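Local atomic coordinates of p-47 protein (PDB entry 5WIX), a protein that is of unknown function but has a TULIP-type fold resembling bactericidal/permeability-increasing protein, so it may bind lipids, as relatives of that fold do. Residues 297-302 with 385-390; 251-256 with 260-265; 302-305 with 311-314. All coordinates share one frame; numbering follows the deposited sequence.

Interaction 1: 297-302 with 385-390; sequences PEINDF and KSFRDS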
loop_
_atom_site.group_PDB
_atom_site.type_symbol
_atom_site.label_atom_id
_atom_site.label_comp_id
_atom_site.label_asym_id
_atom_site.label_seq_id
_atom_site.Cartn_x
_atom_site.Cartn_y
_atom_site.Cartn_z
ATOM N N PRO A 297 -17.391 -16.487 -30.996
ATOM C CA PRO A 297 -18.473 -16.015 -30.125
ATOM C C PRO A 297 -18.209 -14.601 -29.672
ATOM O O PRO A 297 -17.067 -14.157 -29.766
ATOM C CB PRO A 297 -18.436 -16.993 -28.962
ATOM C CG PRO A 297 -16.997 -17.393 -28.889
ATOM C CD PRO A 297 -16.493 -17.428 -30.304
ATOM N N GLU A 298 -19.240 -13.899 -29.214
ATOM C CA GLU A 298 -19.035 -12.562 -28.669
ATOM C C GLU A 298 -19.797 -12.372 -27.368
ATOM O O GLU A 298 -21.016 -12.566 -27.307
ATOM C CB GLU A 298 -19.434 -11.491 -29.684
ATOM C CG GLU A 298 -20.834 -11.629 -30.201
ATOM C CD GLU A 298 -21.055 -10.859 -31.490
ATOM O OE1 GLU A 298 -21.595 -9.734 -31.388
ATOM O OE2 GLU A 298 -20.699 -11.373 -32.588
ATOM N N ILE A 299 -19.061 -11.990 -26.328
ATOM C CA ILE A 299 -19.664 -11.624 -25.059
ATOM C C ILE A 299 -20.168 -10.183 -25.128
ATOM O O ILE A 299 -19.423 -9.276 -25.513
ATOM C CB ILE A 299 -18.668 -11.770 -23.893
ATOM C CG1 ILE A 299 -18.139 -13.205 -23.809
ATOM C CG2 ILE A 299 -19.368 -11.439 -22.605
ATOM C CD1 ILE A 299 -16.624 -13.316 -23.736
ATOM N N ASN A 300 -21.421 -9.970 -24.742
ATOM C CA ASN A 300 -22.052 -8.666 -24.914
ATOM C C ASN A 300 -22.075 -7.757 -23.692
ATOM O O ASN A 300 -22.002 -6.533 -23.840
ATOM C CB ASN A 300 -23.475 -8.860 -25.406
ATOM C CG ASN A 300 -23.531 -9.060 -26.886
ATOM O OD1 ASN A 300 -22.835 -8.371 -27.636
ATOM N ND2 ASN A 300 -24.336 -10.022 -27.324
ATOM N N ASP A 301 -22.223 -8.347 -22.503
ATOM C CA ASP A 301 -21.972 -7.637 -21.243
ATOM C C ASP A 301 -21.178 -8.528 -20.276
ATOM O O ASP A 301 -21.399 -9.742 -20.177
ATOM C CB ASP A 301 -23.273 -7.143 -20.599
ATOM C CG ASP A 301 -24.319 -8.225 -20.464
ATOM O OD1 ASP A 301 -23.968 -9.393 -20.197
ATOM O OD2 ASP A 301 -25.515 -7.894 -20.617
ATOM N N PHE A 302 -20.231 -7.912 -19.579
ATOM C CA PHE A 302 -19.265 -8.652 -18.784
ATOM C C PHE A 302 -19.070 -7.951 -17.469
ATOM O O PHE A 302 -18.984 -6.726 -17.425
ATOM C CB PHE A 302 -17.949 -8.755 -19.529
ATOM C CG PHE A 302 -16.851 -9.445 -18.771
ATOM C CD1 PHE A 302 -16.537 -10.773 -19.045
ATOM C CD2 PHE A 302 -16.091 -8.759 -17.848
ATOM C CE1 PHE A 302 -15.508 -11.408 -18.387
ATOM C CE2 PHE A 302 -15.065 -9.386 -17.183
ATOM C CZ PHE A 302 -14.766 -10.713 -17.457
ATOM N N LYS A 385 -16.710 -23.006 -22.150
ATOM C CA LYS A 385 -15.462 -23.523 -21.618
ATOM C C LYS A 385 -14.354 -22.530 -21.904
ATOM O O LYS A 385 -13.620 -22.146 -20.999
ATOM C CB LYS A 385 -15.160 -24.911 -22.196
ATOM C CG LYS A 385 -16.209 -25.947 -21.742
ATOM C CD LYS A 385 -15.924 -27.375 -22.217
ATOM C CE LYS A 385 -16.952 -28.368 -21.643
ATOM N NZ LYS A 385 -16.692 -29.776 -22.083
ATOM N N SER A 386 -14.285 -22.073 -23.146
ATOM C CA SER A 386 -13.261 -21.118 -23.532
ATOM C C SER A 386 -13.238 -19.926 -22.592
ATOM O O SER A 386 -12.166 -19.489 -22.198
ATOM C CB SER A 386 -13.475 -20.634 -24.968
ATOM O OG SER A 386 -12.217 -20.373 -25.584
ATOM N N PHE A 387 -14.423 -19.430 -22.234
ATOM C CA PHE A 387 -14.570 -18.266 -21.360
ATOM C C PHE A 387 -13.967 -18.502 -19.971
ATOM O O PHE A 387 -12.975 -17.870 -19.566
ATOM C CB PHE A 387 -16.045 -17.907 -21.189
ATOM C CG PHE A 387 -16.716 -17.452 -22.439
ATOM C CD1 PHE A 387 -15.976 -17.064 -23.544
ATOM C CD2 PHE A 387 -18.105 -17.396 -22.503
ATOM C CE1 PHE A 387 -16.613 -16.639 -24.694
ATOM C CE2 PHE A 387 -18.752 -16.970 -23.648
ATOM C CZ PHE A 387 -18.008 -16.591 -24.743
ATOM N N ARG A 388 -14.616 -19.408 -19.247
ATOM C CA ARG A 388 -14.107 -19.902 -17.986
ATOM C C ARG A 388 -12.592 -20.097 -18.000
ATOM O O ARG A 388 -11.882 -19.550 -17.167
ATOM C CB ARG A 388 -14.790 -21.219 -17.625
ATOM C CG ARG A 388 -14.126 -21.914 -16.467
ATOM C CD ARG A 388 -14.869 -23.151 -16.067
ATOM N NE ARG A 388 -14.734 -24.180 -17.077
ATOM C CZ ARG A 388 -15.516 -25.249 -17.154
ATOM N NH1 ARG A 388 -16.504 -25.418 -16.272
ATOM N NH2 ARG A 388 -15.311 -26.141 -18.123
ATOM N N ASP A 389 -12.100 -20.845 -18.976
ATOM C CA ASP A 389 -10.675 -21.145 -19.064
ATOM C C ASP A 389 -9.812 -19.868 -19.000
ATOM O O ASP A 389 -8.676 -19.900 -18.493
ATOM C CB ASP A 389 -10.378 -21.940 -20.351
ATOM C CG ASP A 389 -10.708 -23.435 -20.223
ATOM O OD1 ASP A 389 -11.627 -23.809 -19.448
ATOM O OD2 ASP A 389 -10.035 -24.240 -20.913
ATOM N N SER A 390 -10.361 -18.751 -19.484
ATOM C CA SER A 390 -9.586 -17.515 -19.619
ATOM C C SER A 390 -9.541 -16.765 -18.311
ATOM O O SER A 390 -8.763 -15.829 -18.161
ATOM C CB SER A 390 -10.180 -16.593 -20.686
ATOM O OG SER A 390 -11.362 -15.978 -20.185
#
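I299 lies over one face of the F387 ring, where helix 370-390 rests against the curled antiparallel sheet of a TULIP domain, the fold in which a highly bent sheet wraps around a long helix. The main interaction is CH-pi: I299 CD1 sits 3.8 Å from the centroid of the F387 ring, 24° off the ring normal and displaced toward the rim. I299 CG1 adds to the cover, 3.5 Å from F387 CZ. Turning CG1 anti to the carbonyl carbon (chi1 -58°) lets the longer branch reach the ring, and a flat phenyl group suits a partner made of methyl and methylene groups.

P297, two residues earlier and also directed at the helix, packs more loosely, its CB 4.3 Å from F387 CZ. W285 meets F387 edge-to-face and also touches both P297 and I299, while L316, L332 and M334 from the neighbouring strands pack on F387 as well.

No hydrogen bond crosses between the segments. Within 385-390 the carbonyl oxygen of F387 accepts two bonds from S390, one from its backbone N at 2.8 Å and one from S390 OG, which lies in the carbonyl plane on a lone pair at 2.6 Å.

Interaction 2: 251-256 with 260-265; sequences KLSSNM and ITSNNF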
loop_
_atom_site.group_PDB
_atom_site.type_symbol
_atom_site.label_atom_id
_atom_site.label_comp_id
_atom_site.label_asym_id
_atom_site.label_seq_id
_atom_site.Cartn_x
_atom_site.Cartn_y
_atom_site.Cartn_z
ATOM N N LYS A 251 -3.997 -8.179 -16.751
ATOM C CA LYS A 251 -3.782 -9.578 -17.129
ATOM C C LYS A 251 -5.010 -10.148 -17.861
ATOM O O LYS A 251 -4.913 -10.569 -19.010
ATOM C CB LYS A 251 -3.456 -10.434 -15.912
ATOM C CG LYS A 251 -3.117 -11.881 -16.257
ATOM C CD LYS A 251 -1.985 -11.988 -17.272
ATOM C CE LYS A 251 -1.788 -13.432 -17.734
ATOM N NZ LYS A 251 -0.937 -13.541 -18.958
ATOM N N LEU A 252 -6.147 -10.135 -17.173
ATOM C CA LEU A 252 -7.434 -10.606 -17.668
ATOM C C LEU A 252 -7.709 -10.124 -19.069
ATOM O O LEU A 252 -7.984 -10.910 -19.978
ATOM C CB LEU A 252 -8.561 -10.117 -16.739
ATOM C CG LEU A 252 -10.029 -10.352 -17.095
ATOM C CD1 LEU A 252 -10.396 -11.794 -16.804
ATOM C CD2 LEU A 252 -10.949 -9.418 -16.331
ATOM N N SER A 253 -7.606 -8.817 -19.246
ATOM C CA SER A 253 -7.997 -8.183 -20.495
ATOM C C SER A 253 -7.080 -8.545 -21.689
ATOM O O SER A 253 -7.295 -8.092 -22.815
ATOM C CB SER A 253 -8.017 -6.679 -20.286
ATOM O OG SER A 253 -6.698 -6.172 -20.293
ATOM N N SER A 254 -6.063 -9.360 -21.431
ATOM C CA SER A 254 -5.134 -9.823 -22.449
ATOM C C SER A 254 -5.106 -11.332 -22.397
ATOM O O SER A 254 -4.143 -11.960 -22.833
ATOM C CB SER A 254 -3.721 -9.283 -22.213
ATOM O OG SER A 254 -2.996 -10.122 -21.311
ATOM N N ASN A 255 -6.139 -11.915 -21.806
ATOM C CA ASN A 255 -6.187 -13.362 -21.710
ATOM C C ASN A 255 -7.309 -13.926 -22.562
ATOM O O ASN A 255 -7.695 -15.095 -22.384
ATOM C CB ASN A 255 -6.384 -13.809 -20.264
ATOM C CG ASN A 255 -5.646 -15.093 -19.961
ATOM O OD1 ASN A 255 -4.484 -15.262 -20.388
ATOM N ND2 ASN A 255 -6.312 -16.022 -19.245
ATOM N N MET A 256 -7.829 -13.098 -23.475
ATOM C CA MET A 256 -9.062 -13.442 -24.166
ATOM C C MET A 256 -8.982 -13.337 -25.695
ATOM O O MET A 256 -9.992 -13.161 -26.380
ATOM C CB MET A 256 -10.201 -12.564 -23.628
ATOM C CG MET A 256 -10.614 -12.937 -22.232
ATOM S SD MET A 256 -11.992 -11.928 -21.610
ATOM C CE MET A 256 -11.560 -10.386 -22.354
ATOM N N ILE A 260 -9.424 -8.510 -28.015
ATOM C CA ILE A 260 -9.733 -7.899 -26.729
ATOM C C ILE A 260 -8.476 -7.379 -26.029
ATOM O O ILE A 260 -7.484 -8.110 -25.877
ATOM C CB ILE A 260 -10.460 -8.861 -25.808
ATOM C CG1 ILE A 260 -11.582 -9.556 -26.587
ATOM C CG2 ILE A 260 -11.043 -8.060 -24.689
ATOM C CD1 ILE A 260 -12.277 -10.683 -25.874
ATOM N N THR A 261 -8.520 -6.107 -25.621
ATOM C CA THR A 261 -7.344 -5.441 -25.070
ATOM C C THR A 261 -7.553 -4.394 -23.976
ATOM O O THR A 261 -6.888 -3.363 -24.019
ATOM C CB THR A 261 -6.543 -4.684 -26.162
ATOM O OG1 THR A 261 -7.299 -3.556 -26.626
ATOM C CG2 THR A 261 -6.125 -5.586 -27.317
ATOM N N SER A 262 -8.439 -4.615 -23.013
ATOM C CA SER A 262 -8.585 -3.663 -21.887
ATOM C C SER A 262 -9.143 -2.297 -22.289
ATOM O O SER A 262 -9.901 -1.691 -21.533
ATOM C CB SER A 262 -7.251 -3.437 -21.150
ATOM O OG SER A 262 -6.503 -2.385 -21.732
ATOM N N ASN A 263 -8.745 -1.800 -23.454
ATOM C CA ASN A 263 -9.424 -0.671 -24.057
ATOM C C ASN A 263 -10.892 -1.065 -24.239
ATOM O O ASN A 263 -11.785 -0.211 -24.256
ATOM C CB ASN A 263 -8.782 -0.282 -25.392
ATOM C CG ASN A 263 -9.213 1.098 -25.855
ATOM O OD1 ASN A 263 -9.396 2.001 -25.031
ATOM N ND2 ASN A 263 -9.395 1.268 -27.171
ATOM N N ASN A 264 -11.123 -2.378 -24.348
ATOM C CA ASN A 264 -12.458 -2.962 -24.335
ATOM C C ASN A 264 -13.136 -2.980 -22.968
ATOM O O ASN A 264 -14.339 -3.250 -22.885
ATOM C CB ASN A 264 -12.400 -4.388 -24.869
ATOM C CG ASN A 264 -12.103 -4.430 -26.348
ATOM O OD1 ASN A 264 -11.194 -5.120 -26.801
ATOM N ND2 ASN A 264 -12.854 -3.659 -27.107
ATOM N N PHE A 265 -12.374 -2.679 -21.907
ATOM C CA PHE A 265 -12.867 -2.744 -20.520
ATOM C C PHE A 265 -12.898 -1.430 -19.756
ATOM O O PHE A 265 -12.011 -0.581 -19.896
ATOM C CB PHE A 265 -12.020 -3.714 -19.707
ATOM C CG PHE A 265 -12.246 -5.142 -20.054
ATOM C CD1 PHE A 265 -13.288 -5.840 -19.479
ATOM C CD2 PHE A 265 -11.431 -5.779 -20.975
ATOM C CE1 PHE A 265 -13.501 -7.153 -19.794
ATOM C CE2 PHE A 265 -11.641 -7.092 -21.308
ATOM C CZ PHE A 265 -12.682 -7.781 -20.715
#
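M256 lays its terminal methyl between I260 and F265. CE lies 3.3 Å from I260 CG2, and at the same distance from F265 CZ, where it meets the edge of the ring near its plane. The chain is extended at chi2 but bends at chi3 (-36°), which carries the methyl round to these two partners. A flexible, unbranched thioether suits such a place, between a branched aliphatic group and an aromatic edge. I260 also closes on M256 with its other branch, CD1 standing 3.6 Å from M256 CB. L283 packs on both I260 and F265, and W285 on M256.

Helix 240-252 ends here and the chain doubles back to enter strand 265-269, a helix-to-strand connection within the TULIP-like domain. The reversal uses two type I beta turns, L252 to N255 and S262 to F265. S253 stands where the two limbs come closest, its CA 4.8 Å from that of S262, and a small residue fits such close backbones. Its CB rests 3.6 Å from F265 CD2, while its hydroxyl is hydrogen-bonded to L249 O, back in the helix. No hydrogen bond crosses between the limbs; T261 CA approaches S253 O at 3.5 Å in a CA-H...O contact.

Each limb has its own polar ties. K251 O accepts from both the backbone N and the hydroxyl of S254. In the second limb the amide oxygen of N264 accepts from T261 N at 3.1 Å, the donor tilted 20° from the carbonyl plane, while N264 ND2 bonds to N281 OD1.

Interaction 3: 302-305 with 311-314; sequences FSME and KLKT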
loop_
_atom_site.group_PDB
_atom_site.type_symbol
_atom_site.label_atom_id
_atom_site.label_comp_id
_atom_site.label_asym_id
_atom_site.label_seq_id
_atom_site.Cartn_x
_atom_site.Cartn_y
_atom_site.Cartn_z
ATOM N N PHE A 302 -20.231 -7.912 -19.579
ATOM C CA PHE A 302 -19.265 -8.652 -18.784
ATOM C C PHE A 302 -19.070 -7.951 -17.469
ATOM O O PHE A 302 -18.984 -6.726 -17.425
ATOM C CB PHE A 302 -17.949 -8.755 -19.529
ATOM C CG PHE A 302 -16.851 -9.445 -18.771
ATOM C CD1 PHE A 302 -16.537 -10.773 -19.045
ATOM C CD2 PHE A 302 -16.091 -8.759 -17.848
ATOM C CE1 PHE A 302 -15.508 -11.408 -18.387
ATOM C CE2 PHE A 302 -15.065 -9.386 -17.183
ATOM C CZ PHE A 302 -14.766 -10.713 -17.457
ATOM N N SER A 303 -18.986 -8.732 -16.401
ATOM C CA SER A 303 -18.825 -8.161 -15.075
ATOM C C SER A 303 -17.958 -9.051 -14.185
ATOM O O SER A 303 -18.142 -10.268 -14.123
ATOM C CB SER A 303 -20.182 -7.933 -14.428
ATOM O OG SER A 303 -20.229 -8.610 -13.185
ATOM N N MET A 304 -16.994 -8.429 -13.518
ATOM C CA MET A 304 -16.167 -9.102 -12.527
ATOM C C MET A 304 -16.064 -8.206 -11.295
ATOM O O MET A 304 -15.409 -7.167 -11.345
ATOM C CB MET A 304 -14.781 -9.404 -13.099
ATOM C CG MET A 304 -13.993 -10.478 -12.352
ATOM S SD MET A 304 -12.344 -10.812 -13.052
ATOM C CE MET A 304 -12.208 -12.594 -12.878
ATOM N N GLU A 305 -16.739 -8.578 -10.208
ATOM C CA GLU A 305 -16.648 -7.837 -8.933
ATOM C C GLU A 305 -15.979 -8.690 -7.849
ATOM O O GLU A 305 -16.038 -9.921 -7.892
ATOM C CB GLU A 305 -18.041 -7.363 -8.458
ATOM C CG GLU A 305 -18.884 -8.398 -7.705
ATOM C CD GLU A 305 -20.288 -7.891 -7.347
ATOM O OE1 GLU A 305 -20.967 -7.336 -8.238
ATOM O OE2 GLU A 305 -20.714 -8.052 -6.177
ATOM N N LYS A 311 -12.149 -13.902 -3.386
ATOM C CA LYS A 311 -12.665 -14.530 -4.610
ATOM C C LYS A 311 -13.236 -13.510 -5.631
ATOM O O LYS A 311 -13.765 -12.452 -5.255
ATOM C CB LYS A 311 -13.743 -15.579 -4.256
ATOM C CG LYS A 311 -13.327 -16.660 -3.226
ATOM C CD LYS A 311 -14.543 -17.491 -2.756
ATOM C CE LYS A 311 -14.288 -18.251 -1.453
ATOM N NZ LYS A 311 -13.958 -17.369 -0.270
ATOM N N LEU A 312 -13.124 -13.834 -6.920
ATOM C CA LEU A 312 -13.747 -13.038 -7.990
ATOM C C LEU A 312 -14.990 -13.733 -8.553
ATOM O O LEU A 312 -14.949 -14.915 -8.907
ATOM C CB LEU A 312 -12.747 -12.778 -9.119
ATOM C CG LEU A 312 -11.492 -12.020 -8.697
ATOM C CD1 LEU A 312 -10.391 -12.419 -9.606
ATOM C CD2 LEU A 312 -11.700 -10.520 -8.780
ATOM N N LYS A 313 -16.093 -12.994 -8.596
ATOM C CA LYS A 313 -17.354 -13.474 -9.157
ATOM C C LYS A 313 -17.489 -12.910 -10.559
ATOM O O LYS A 313 -17.615 -11.696 -10.740
ATOM C CB LYS A 313 -18.551 -13.044 -8.286
ATOM C CG LYS A 313 -19.939 -13.462 -8.808
ATOM C CD LYS A 313 -20.857 -13.943 -7.652
ATOM C CE LYS A 313 -21.830 -12.872 -7.166
ATOM N NZ LYS A 313 -22.604 -13.297 -5.958
ATOM N N THR A 314 -17.446 -13.782 -11.557
ATOM C CA THR A 314 -17.567 -13.319 -12.929
ATOM C C THR A 314 -18.944 -13.637 -13.499
ATOM O O THR A 314 -19.492 -14.724 -13.279
ATOM C CB THR A 314 -16.496 -13.922 -13.786
ATOM O OG1 THR A 314 -15.237 -13.848 -13.074
ATOM C CG2 THR A 314 -16.415 -13.165 -15.087
#
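E305 and K313 exchange two backbone hydrogen bonds. The straighter runs from K313 N to E305 O, 3.2 Å with 167° at the hydrogen; its partner runs from E305 N to K313 O, 3.3 Å and more bent at 150°. The side chains of these two residues leave the same face of the sheet, but E305 OE2 and K313 NZ remain 5.6 Å apart and form no salt bridge; E305 OE1 makes a long, weak ion pair with R315. Long polar side chains suit this partly exposed face.

Next along the strands, M304 and T314 form a non-hydrogen-bonded pair. CA-H...O contacts supplement the ladder here, T314 CA approaching S303 O at 3.3 Å and M304 CA approaching K313 O.

The face carrying M304 and T314 is buried. M304 CG is anti to the backbone N (chi1 -161°), and the bend at chi3 brings CE to 3.7 Å from L312 CD1 and close to T314 OG1. The methyl CG2 of T314 lies 3.8 Å from F302 CZ, approaching the ring obliquely. Threonine suits this buried face: its methyl packs while its hydroxyl makes a weak hydrogen bond to C336 O. L248 of helix 240-252 packs on both M304 and L312. This is the ladder of an antiparallel beta hairpin, strands 293-307 and 311-322, in the curled sheet of the TULIP fold.

In the fold
F302 ends the strand-side segment of interaction 1, though it does not touch the helix segment there, and begins that of interaction 3; the two centres are about 12 Å apart. Its CD2 packs 3.6 Å from F265 CE1 of interaction 2 in an edge-to-face pair. Interaction 2 is also tied to segment 385-390 of interaction 1: N255 ND2 lies 2.7 Å from S390 O, a probable hydrogen bond. From the same limb, L252 CD2 packs 3.8 Å from M304 SD of interaction 3. Thus the 251-265 connection packs against both segment 385-390 and strand 293-307, while interactions 1 and 3 join that strand to helix 370-390 and to its hairpin partner.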